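TRNA(Ile2) 2-agmatinylcytidine synthetase TiaS (Archaeoglobus fulgidus, PDB 5XOB) uses ATP to attach agmatine to the wobble cytidine, C34, of the AUA-decoding isoleucine tRNA, so that the tRNA reads AUA instead of AUG. Local coordinates at residues 37-45 / 239-247. Sequence-based numbering, arbitrary orientation.
Sequences IGFPRLIRL and RMIFVTNHA
A short parallel beta-ladder joins the TCKD and FLD domains of TiaS into one mixed sheet, with Arg41 paired to Val243 and Leu42 to Thr244. The flanking strands are 57-64, beside 35-44, and 157-163, beside 239-244. Two backbone bonds hold the seam: Val243 N to Pro40 O at 3.1 Å and Leu42 N to Val243 O at 2.9 Å. The strands splay by 53°, and side chains take over at both ends.

At the start of the ladder, Ile241 CG2 sits over the centre of one face of the Phe39 ring, 4.2 Å from its centroid, a CH-pi contact. Pro40 CG meets the CD1 and CE1 side of the Phe242 ring, and Met240 SD lies near Pro40 CD and CG. On the face that carries Arg41 and Val243, Arg41 CG lies 3.5 Å from Val243 CG2. The Arg41 guanidinium goes on to the carbonyl oxygens of Ala148 and Ala151.

Past the last bridge, the Asn245 amide grips the backbone of Arg44 twice. Asn245 OD1 accepts from Arg44 N, and Asn245 ND2 donates to Arg44 O at 3.1 Å, close to the amide plane and on a lone pair. His246 N donates to Thr244 OG1, an ST turn, and the same hydroxyl is hydrogen-bonded to Thr157 O of strand 157-163. This end lies near the bound magnesium, about 6 Å from the Arg44 side chain. A bend at chi2 (-74°) turns Arg44 to His246. Arg44 NE donates to His246 NE2 at 3.1 Å, nearly in both the guanidinium and imidazole planes.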
loop_
_atom_site.group_PDB
_atom_site.type_symbol
_atom_site.label_atom_id
_atom_site.label_comp_id
_atom_site.label_asym_id
_atom_site.label_seq_id
_atom_site.Cartn_x
_atom_site.Cartn_y
_atom_site.Cartn_z
ATOM N N ILE A 37 12.220 22.815 10.490
ATOM C CA ILE A 37 11.112 22.841 11.443
ATOM C C ILE A 37 10.275 21.560 11.344
ATOM O O ILE A 37 9.749 21.224 10.277
ATOM C CB ILE A 37 10.222 24.086 11.231
ATOM C CG1 ILE A 37 11.078 25.355 11.300
ATOM C CG2 ILE A 37 9.108 24.138 12.277
ATOM C CD1 ILE A 37 10.351 26.615 10.888
ATOM N N GLY A 38 10.167 20.856 12.468
ATOM C CA GLY A 38 9.363 19.638 12.556
ATOM C C GLY A 38 10.052 18.460 11.902
ATOM O O GLY A 38 11.269 18.475 11.714
ATOM N N PHE A 39 9.270 17.440 11.562
ATOM C CA PHE A 39 9.773 16.300 10.797
ATOM C C PHE A 39 9.588 16.539 9.298
ATOM O O PHE A 39 8.681 17.270 8.885
ATOM C CB PHE A 39 9.069 15.000 11.219
ATOM C CG PHE A 39 9.424 14.545 12.608
ATOM C CD1 PHE A 39 8.441 14.381 13.576
ATOM C CD2 PHE A 39 10.752 14.299 12.956
ATOM C CE1 PHE A 39 8.773 13.972 14.860
ATOM C CE2 PHE A 39 11.087 13.893 14.239
ATOM C CZ PHE A 39 10.097 13.728 15.193
ATOM N N PRO A 40 10.455 15.927 8.477
ATOM C CA PRO A 40 10.210 15.949 7.050
ATOM C C PRO A 40 9.065 15.000 6.745
ATOM O O PRO A 40 8.682 14.193 7.600
ATOM C CB PRO A 40 11.513 15.413 6.469
ATOM C CG PRO A 40 11.981 14.446 7.500
ATOM C CD PRO A 40 11.564 15.020 8.827
ATOM N N ARG A 41 8.529 15.091 5.537
ATOM C CA ARG A 41 7.391 14.282 5.152
ATOM C C ARG A 41 7.783 13.419 3.965
ATOM O O ARG A 41 8.529 13.863 3.096
ATOM C CB ARG A 41 6.197 15.178 4.832
ATOM C CG ARG A 41 6.032 16.325 5.831
ATOM C CD ARG A 41 4.631 16.914 5.823
ATOM N NE ARG A 41 4.243 17.330 4.478
ATOM C CZ ARG A 41 2.988 17.482 4.053
ATOM N NH1 ARG A 41 1.961 17.259 4.864
ATOM N NH2 ARG A 41 2.758 17.852 2.799
ATOM N N LEU A 42 7.313 12.172 3.971
ATOM C CA LEU A 42 7.506 11.236 2.870
ATOM C C LEU A 42 6.138 10.919 2.263
ATOM O O LEU A 42 5.323 10.224 2.874
ATOM C CB LEU A 42 8.153 9.954 3.378
ATOM C CG LEU A 42 8.781 8.988 2.367
ATOM C CD1 LEU A 42 8.797 7.588 2.965
ATOM C CD2 LEU A 42 8.096 8.956 1.004
ATOM N N ILE A 43 5.909 11.418 1.051
ATOM C CA ILE A 43 4.607 11.345 0.381
ATOM C C ILE A 43 4.643 10.377 -0.805
ATOM O O ILE A 43 5.225 10.691 -1.835
ATOM C CB ILE A 43 4.195 12.747 -0.134
ATOM C CG1 ILE A 43 4.216 13.782 1.006
ATOM C CG2 ILE A 43 2.836 12.707 -0.819
ATOM C CD1 ILE A 43 3.304 13.492 2.178
ATOM N N ARG A 44 4.018 9.210 -0.660
ATOM C CA ARG A 44 3.857 8.276 -1.784
ATOM C C ARG A 44 2.745 8.720 -2.739
ATOM O O ARG A 44 1.662 9.128 -2.310
ATOM C CB ARG A 44 3.539 6.864 -1.291
ATOM C CG ARG A 44 4.629 6.234 -0.454
ATOM C CD ARG A 44 5.825 5.792 -1.286
ATOM N NE ARG A 44 6.850 5.195 -0.429
ATOM C CZ ARG A 44 8.065 4.822 -0.818
ATOM N NH1 ARG A 44 8.460 4.979 -2.074
ATOM N NH2 ARG A 44 8.897 4.291 0.077
ATOM N N LEU A 45 3.009 8.605 -4.035
ATOM C CA LEU A 45 2.081 9.068 -5.059
ATOM C C LEU A 45 1.407 7.882 -5.727
ATOM O O LEU A 45 1.566 6.748 -5.273
ATOM C CB LEU A 45 2.823 9.924 -6.082
ATOM C CG LEU A 45 3.721 11.000 -5.469
ATOM C CD1 LEU A 45 4.489 11.697 -6.575
ATOM C CD2 LEU A 45 2.932 12.008 -4.645
ATOM N N ARG A 239 19.928 8.535 10.213
ATOM C CA ARG A 239 18.618 8.060 10.674
ATOM C C ARG A 239 17.615 9.220 10.594
ATOM O O ARG A 239 17.959 10.373 10.882
ATOM C CB ARG A 239 18.709 7.522 12.114
ATOM C CG ARG A 239 19.230 8.559 13.108
ATOM C CD ARG A 239 19.573 8.028 14.501
ATOM N NE ARG A 239 20.466 6.863 14.529
ATOM C CZ ARG A 239 21.728 6.842 14.101
ATOM N NH1 ARG A 239 22.296 7.916 13.556
ATOM N NH2 ARG A 239 22.430 5.719 14.201
ATOM N N MET A 240 16.383 8.924 10.199
ATOM C CA MET A 240 15.376 9.968 10.087
ATOM C C MET A 240 13.971 9.404 10.229
ATOM O O MET A 240 13.673 8.299 9.775
ATOM C CB MET A 240 15.526 10.711 8.751
ATOM C CG MET A 240 14.658 11.956 8.588
ATOM S SD MET A 240 14.925 13.247 9.826
ATOM C CE MET A 240 16.659 13.590 9.559
ATOM N N ILE A 241 13.131 10.188 10.892
ATOM C CA ILE A 241 11.720 9.906 11.035
ATOM C C ILE A 241 10.952 10.851 10.118
ATOM O O ILE A 241 11.140 12.068 10.174
ATOM C CB ILE A 241 11.268 10.117 12.490
ATOM C CG1 ILE A 241 11.804 8.971 13.358
ATOM C CG2 ILE A 241 9.749 10.199 12.580
ATOM C CD1 ILE A 241 11.514 9.113 14.837
ATOM N N PHE A 242 10.095 10.269 9.279
ATOM C CA PHE A 242 9.209 11.008 8.388
ATOM C C PHE A 242 7.765 10.768 8.775
ATOM O O PHE A 242 7.383 9.639 9.084
ATOM C CB PHE A 242 9.367 10.512 6.962
ATOM C CG PHE A 242 10.750 10.627 6.437
ATOM C CD1 PHE A 242 11.095 11.671 5.600
ATOM C CD2 PHE A 242 11.716 9.688 6.778
ATOM C CE1 PHE A 242 12.384 11.786 5.110
ATOM C CE2 PHE A 242 13.010 9.792 6.290
ATOM C CZ PHE A 242 13.343 10.843 5.452
ATOM N N VAL A 243 6.962 11.823 8.740
ATOM C CA VAL A 243 5.518 11.645 8.740
ATOM C C VAL A 243 5.141 11.283 7.303
ATOM O O VAL A 243 5.605 11.910 6.344
ATOM C CB VAL A 243 4.747 12.890 9.228
ATOM C CG1 VAL A 243 5.286 13.364 10.572
ATOM C CG2 VAL A 243 4.810 14.015 8.212
ATOM N N THR A 244 4.320 10.251 7.160
ATOM C CA THR A 244 4.079 9.636 5.860
ATOM C C THR A 244 2.590 9.487 5.622
ATOM O O THR A 244 1.797 9.537 6.563
ATOM C CB THR A 244 4.724 8.231 5.774
ATOM O OG1 THR A 244 3.965 7.304 6.559
ATOM C CG2 THR A 244 6.159 8.248 6.286
ATOM N N ASN A 245 2.214 9.304 4.358
ATOM C CA ASN A 245 0.855 8.871 4.029
ATOM C C ASN A 245 0.776 7.357 3.796
ATOM O O ASN A 245 -0.190 6.854 3.223
ATOM C CB ASN A 245 0.280 9.664 2.846
ATOM C CG ASN A 245 0.999 9.391 1.546
ATOM O OD1 ASN A 245 2.015 8.692 1.508
ATOM N ND2 ASN A 245 0.474 9.952 0.465
ATOM N N HIS A 246 1.789 6.635 4.259
ATOM C CA HIS A 246 1.738 5.178 4.272
ATOM C C HIS A 246 0.600 4.675 5.109
ATOM O O HIS A 246 0.293 5.250 6.149
ATOM C CB HIS A 246 3.005 4.603 4.874
ATOM C CG HIS A 246 4.207 4.811 4.025
ATOM N ND1 HIS A 246 5.476 4.938 4.542
ATOM C CD2 HIS A 246 4.326 4.941 2.686
ATOM C CE1 HIS A 246 6.331 5.116 3.551
ATOM N NE2 HIS A 246 5.657 5.125 2.417
ATOM N N ALA A 247 -0.002 3.579 4.666
ATOM C CA ALA A 247 -1.017 2.875 5.446
ATOM C C ALA A 247 -2.280 3.706 5.713
ATOM O O ALA A 247 -2.904 3.578 6.767
ATOM C CB ALA A 247 -0.406 2.368 6.752
#